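Local coordinates for protein tannase (Lactobacillus plantarum, PDB 3WA7) that hydrolyses the galloyl ester bonds of tannins as a bacterial tannase of the alpha/beta-hydrolase fold, at residues Pro38-Gln43 and Arg116-Lys121. Numbering follows the deposited sequence.
Sequences PVAAIQ and RTTVDK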
loop_
_atom_site.group_PDB
_atom_site.type_symbol
_atom_site.label_atom_id
_atom_site.label_comp_id
_atom_site.label_asym_id
_atom_site.label_seq_id
_atom_site.Cartn_x
_atom_site.Cartn_y
_atom_site.Cartn_z
ATOM N N PRO A 38 21.128 0.092 13.854
ATOM C CA PRO A 38 19.844 0.792 13.785
ATOM C C PRO A 38 19.972 2.251 14.216
ATOM O O PRO A 38 20.822 2.587 15.041
ATOM C CB PRO A 38 18.964 -0.015 14.733
ATOM C CG PRO A 38 19.945 -0.475 15.775
ATOM C CD PRO A 38 21.118 -0.919 14.927
ATOM N N VAL A 39 19.127 3.110 13.659
ATOM C CA VAL A 39 19.150 4.529 13.997
ATOM C C VAL A 39 17.889 4.943 14.748
ATOM O O VAL A 39 17.783 6.072 15.228
ATOM C CB VAL A 39 19.285 5.401 12.730
ATOM C CG1 VAL A 39 20.626 5.138 12.063
ATOM C CG2 VAL A 39 18.144 5.099 11.761
ATOM N N ALA A 40 16.933 4.024 14.851
ATOM C CA ALA A 40 15.679 4.296 15.540
ATOM C C ALA A 40 15.178 3.046 16.255
ATOM O O ALA A 40 15.343 1.934 15.765
ATOM C CB ALA A 40 14.634 4.787 14.545
ATOM N N ALA A 41 14.552 3.244 17.410
ATOM C CA ALA A 41 14.043 2.137 18.215
ATOM C C ALA A 41 12.994 1.290 17.506
ATOM O O ALA A 41 12.862 0.100 17.780
ATOM C CB ALA A 41 13.476 2.672 19.528
ATOM N N ILE A 42 12.255 1.902 16.587
ATOM C CA ILE A 42 11.204 1.194 15.866
ATOM C C ILE A 42 11.738 0.083 14.960
ATOM O O ILE A 42 10.980 -0.794 14.535
ATOM C CB ILE A 42 10.364 2.185 15.023
ATOM C CG1 ILE A 42 9.047 1.525 14.605
ATOM C CG2 ILE A 42 11.158 2.638 13.798
ATOM C CD1 ILE A 42 8.067 2.479 13.944
ATOM N N GLN A 43 13.040 0.106 14.681
ATOM C CA GLN A 43 13.655 -0.891 13.810
ATOM C C GLN A 43 13.885 -2.261 14.447
ATOM O O GLN A 43 15.024 -2.691 14.645
ATOM C CB GLN A 43 14.977 -0.356 13.241
ATOM C CG GLN A 43 14.809 0.829 12.298
ATOM C CD GLN A 43 16.134 1.358 11.789
ATOM O OE1 GLN A 43 16.960 1.840 12.564
ATOM N NE2 GLN A 43 16.348 1.262 10.482
ATOM N N ARG A 116 8.080 9.191 8.269
ATOM C CA ARG A 116 8.476 10.591 8.109
ATOM C C ARG A 116 8.698 11.404 9.377
ATOM O O ARG A 116 9.402 12.412 9.347
ATOM C CB ARG A 116 7.467 11.316 7.204
ATOM C CG ARG A 116 6.025 11.327 7.720
ATOM C CD ARG A 116 5.078 11.779 6.610
ATOM N NE ARG A 116 3.668 11.692 6.986
ATOM C CZ ARG A 116 3.007 12.622 7.668
ATOM N NH1 ARG A 116 3.623 13.732 8.064
ATOM N NH2 ARG A 116 1.721 12.450 7.946
ATOM N N THR A 117 8.116 10.972 10.489
ATOM C CA THR A 117 8.272 11.686 11.752
ATOM C C THR A 117 9.345 11.074 12.650
ATOM O O THR A 117 9.648 11.613 13.714
ATOM C CB THR A 117 6.944 11.718 12.542
ATOM O OG1 THR A 117 6.436 10.385 12.672
ATOM C CG2 THR A 117 5.912 12.588 11.833
ATOM N N THR A 118 9.915 9.951 12.229
ATOM C CA THR A 118 10.945 9.280 13.017
ATOM C C THR A 118 12.211 10.121 13.145
ATOM O O THR A 118 12.765 10.580 12.146
ATOM C CB THR A 118 11.347 7.928 12.393
ATOM O OG1 THR A 118 10.208 7.062 12.355
ATOM C CG2 THR A 118 12.456 7.269 13.218
ATOM N N VAL A 119 12.662 10.327 14.377
ATOM C CA VAL A 119 13.883 11.087 14.606
ATOM C C VAL A 119 14.816 10.209 15.421
ATOM O O VAL A 119 14.359 9.300 16.120
ATOM C CB VAL A 119 13.616 12.398 15.388
ATOM C CG1 VAL A 119 12.699 13.306 14.584
ATOM C CG2 VAL A 119 13.006 12.087 16.747
ATOM N N ASP A 120 16.117 10.457 15.317
ATOM C CA ASP A 120 17.067 9.671 16.084
ATOM C C ASP A 120 17.228 10.290 17.473
ATOM O O ASP A 120 16.502 11.216 17.841
ATOM C CB ASP A 120 18.424 9.573 15.365
ATOM C CG ASP A 120 19.107 10.923 15.186
ATOM O OD1 ASP A 120 18.698 11.900 15.842
ATOM O OD2 ASP A 120 20.067 10.997 14.393
ATOM N N LYS A 121 18.166 9.762 18.243
ATOM C CA LYS A 121 18.419 10.231 19.602
ATOM C C LYS A 121 18.684 11.728 19.729
ATOM O O LYS A 121 18.386 12.325 20.767
ATOM C CB LYS A 121 19.606 9.465 20.181
ATOM C CG LYS A 121 20.836 9.537 19.296
ATOM C CD LYS A 121 21.841 8.461 19.651
ATOM C CE LYS A 121 22.950 8.393 18.617
ATOM N NZ LYS A 121 23.897 7.282 18.907
#
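The methyl of T118 is carried to A40 by its first torsion: at chi1 -61° CG2 lies anti to the backbone N, and its tip meets CB of A40 at 3.6 Å. The same rotation sets OG1 beside its own backbone N, where it bonds to G115 rather than to anything in 38-43. In D120, chi1 of 63° holds CG between the backbone N and the carbonyl carbon, and the touching is left to the CB methylene, which rests 3.6 Å from the backbone oxygen of V39. The D120 carboxylate works within its own loop, OD1 receiving the backbone N-H groups of S122 and Q124.

The pair illustrates how two loops can touch at a few points while no hydrogen bond crosses between them, and their polar groups find partners elsewhere. Segment 38-43 is shaped from within: a type I turn runs from A40 to Q43, and the Q43 side chain folds back to the N-H groups of V39 and A40. Its OE1 accepts from N of V39 at 2.7 Å, nearly in line with the amide C=O. N of A40 reaches the same OE1 of Q43 at 3.2 Å, tilted 32° from the carbonyl plane. Since D135 of helix 131-145 receives NE2, both ends of the buried amide are gripped and its flip is fixed.

The contact is small, burying 147 Å² at the surface, its centre about 21 Å from the centre of the chain. It joins the turn leading into strand 44-50 to the loop between strand 107-111 and helix 131-145, an apposition of connections beside neighbouring antiparallel strands in the mixed central sheet of an alpha/beta-hydrolase.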